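Local coordinates for increased sodium tolerance protein 1 (Saccharomyces cerevisiae, PDB 3GGY) that regulates the recruitment of the ATPase VPS4 to ESCRT-III, acting late in the sorting of cargo into the intralumenal vesicles of multivesicular bodies, at residues 108-113 with 147-152. Sequence-based numbering, arbitrary orientation.
Sequences AIRSLI and DHIDVP
Arg-110 reaches from helix 105-115 to segment 147-152, where its NH1 makes a weak, bent hydrogen bond to the backbone O of Ile-149 (2.9 Å, 126° at the hydrogen). Its charge is also near that of Asp-150, but the salt bridge is long: Arg-110 NE lies 3.9 Å from Asp-150 OD2, which sits above one face of the guanidinium, displaced toward its rim, and the two planes are turned 71° apart, with no N-H directed at the carboxylate. Asn-106 links the pair instead, accepting from Arg-110 NE and donating to Asp-150 OD2, while NH2 of the arginine is engaged in a salt bridge with Glu-93. The arginine chain runs extended from CG to NE, which lays its outer half over Asp-150, Arg-110 CD coming within 3.2 Å of Asp-150 CB. The loop contains a type II beta turn from His-148 to Val-151, closed by Val-151 N bonding to His-148 O at 3.2 Å. It joins helix 138-147 to helix 153-159, so the contact ties this connection to helix 105-115 within the all-helical, ESCRT-III-like N-terminal domain of Ist1. Further along, Pro-152, the N-cap residue of helix 153-159, brings CD and CG of its ring up to the hydroxyl of Ser-111, OG to CD being 3.1 Å. That hydroxyl lies beside its own backbone N (chi1 -65°) and bonds back to Glu-107 O one turn earlier. Val-151, which precedes the proline, brings CG2 to 4.1 Å from Arg-110 O and also packs on Tyr-114. CG2 of Ile-149 also rests 3.8 Å from Arg-110 NH1.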
loop_
_atom_site.group_PDB
_atom_site.type_symbol
_atom_site.label_atom_id
_atom_site.label_comp_id
_atom_site.label_asym_id
_atom_site.label_seq_id
_atom_site.Cartn_x
_atom_site.Cartn_y
_atom_site.Cartn_z
ATOM N N ALA A 108 -10.842 7.835 -2.048
ATOM C CA ALA A 108 -9.940 7.247 -3.029
ATOM C C ALA A 108 -8.821 8.177 -3.499
ATOM O O ALA A 108 -7.652 7.789 -3.504
ATOM C CB ALA A 108 -10.737 6.747 -4.231
ATOM N N ILE A 109 -9.169 9.397 -3.894
ATOM C CA ILE A 109 -8.166 10.334 -4.383
ATOM C C ILE A 109 -7.208 10.773 -3.276
ATOM O O ILE A 109 -6.003 10.888 -3.500
ATOM C CB ILE A 109 -8.823 11.576 -5.024
ATOM C CG1 ILE A 109 -7.764 12.413 -5.739
ATOM C CG2 ILE A 109 -9.543 12.394 -3.965
ATOM C CD1 ILE A 109 -7.128 11.700 -6.932
ATOM N N ARG A 110 -7.736 11.009 -2.076
ATOM C CA ARG A 110 -6.888 11.413 -0.962
ATOM C C ARG A 110 -5.896 10.312 -0.601
ATOM O O ARG A 110 -4.728 10.587 -0.345
ATOM C CB ARG A 110 -7.740 11.758 0.260
ATOM C CG ARG A 110 -8.500 13.064 0.112
ATOM C CD ARG A 110 -9.411 13.307 1.298
ATOM N NE ARG A 110 -10.149 14.552 1.115
ATOM C CZ ARG A 110 -9.672 15.755 1.413
ATOM N NH1 ARG A 110 -8.459 15.885 1.928
ATOM N NH2 ARG A 110 -10.398 16.835 1.150
ATOM N N SER A 111 -6.358 9.063 -0.594
ATOM C CA SER A 111 -5.482 7.952 -0.252
ATOM C C SER A 111 -4.349 7.769 -1.255
ATOM O O SER A 111 -3.214 7.486 -0.874
ATOM C CB SER A 111 -6.289 6.654 -0.134
ATOM O OG SER A 111 -7.210 6.733 0.951
ATOM N N LEU A 112 -4.654 7.930 -2.536
ATOM C CA LEU A 112 -3.640 7.767 -3.572
ATOM C C LEU A 112 -2.586 8.863 -3.504
ATOM O O LEU A 112 -1.398 8.606 -3.688
ATOM C CB LEU A 112 -4.311 7.743 -4.943
ATOM C CG LEU A 112 -5.079 6.440 -5.176
ATOM C CD1 LEU A 112 -5.998 6.587 -6.385
ATOM C CD2 LEU A 112 -4.095 5.295 -5.383
ATOM N N ILE A 113 -3.015 10.086 -3.222
ATOM C CA ILE A 113 -2.071 11.190 -3.118
ATOM C C ILE A 113 -1.193 11.008 -1.877
ATOM O O ILE A 113 0.021 11.222 -1.925
ATOM C CB ILE A 113 -2.824 12.535 -3.062
ATOM C CG1 ILE A 113 -3.440 12.808 -4.438
ATOM C CG2 ILE A 113 -1.881 13.665 -2.656
ATOM C CD1 ILE A 113 -4.356 14.023 -4.484
ATOM N N ASP A 147 -1.076 17.160 6.334
ATOM C CA ASP A 147 -1.979 16.890 7.446
ATOM C C ASP A 147 -2.890 15.670 7.334
ATOM O O ASP A 147 -3.762 15.488 8.182
ATOM C CB ASP A 147 -2.852 18.122 7.698
ATOM C CG ASP A 147 -2.057 19.417 7.705
ATOM O OD1 ASP A 147 -0.951 19.441 8.282
ATOM O OD2 ASP A 147 -2.552 20.416 7.141
ATOM N N HIS A 148 -2.666 14.838 6.319
ATOM C CA HIS A 148 -3.473 13.645 6.044
ATOM C C HIS A 148 -4.977 13.837 6.258
ATOM O O HIS A 148 -5.671 12.955 6.766
ATOM C CB HIS A 148 -2.974 12.416 6.827
ATOM C CG HIS A 148 -2.977 12.581 8.313
ATOM N ND1 HIS A 148 -1.933 13.161 9.001
ATOM C CD2 HIS A 148 -3.889 12.219 9.247
ATOM C CE1 HIS A 148 -2.201 13.147 10.296
ATOM N NE2 HIS A 148 -3.381 12.581 10.471
ATOM N N ILE A 149 -5.479 14.986 5.821
ATOM C CA ILE A 149 -6.897 15.305 5.962
ATOM C C ILE A 149 -7.760 14.306 5.191
ATOM O O ILE A 149 -7.578 14.098 3.987
ATOM C CB ILE A 149 -7.199 16.727 5.457
ATOM C CG1 ILE A 149 -6.427 17.746 6.303
ATOM C CG2 ILE A 149 -8.698 17.003 5.512
ATOM C CD1 ILE A 149 -6.694 17.640 7.792
ATOM N N ASP A 150 -8.691 13.693 5.915
ATOM C CA ASP A 150 -9.618 12.711 5.362
ATOM C C ASP A 150 -8.980 11.456 4.768
ATOM O O ASP A 150 -9.612 10.749 3.980
ATOM C CB ASP A 150 -10.541 13.369 4.336
ATOM C CG ASP A 150 -11.655 14.169 4.985
ATOM O OD1 ASP A 150 -11.663 14.260 6.231
ATOM O OD2 ASP A 150 -12.516 14.706 4.250
ATOM N N VAL A 151 -7.736 11.176 5.141
ATOM C CA VAL A 151 -7.075 9.958 4.673
ATOM C C VAL A 151 -7.473 8.865 5.674
ATOM O O VAL A 151 -7.298 9.025 6.885
ATOM C CB VAL A 151 -5.533 10.099 4.663
ATOM C CG1 VAL A 151 -4.886 8.763 4.258
ATOM C CG2 VAL A 151 -5.116 11.182 3.678
ATOM N N PRO A 152 -8.019 7.742 5.178
ATOM C CA PRO A 152 -8.452 6.615 6.013
ATOM C C PRO A 152 -7.375 6.136 6.975
ATOM O O PRO A 152 -6.202 6.039 6.617
ATOM C CB PRO A 152 -8.813 5.542 4.987
ATOM C CG PRO A 152 -9.239 6.328 3.808
ATOM C CD PRO A 152 -8.224 7.443 3.753
#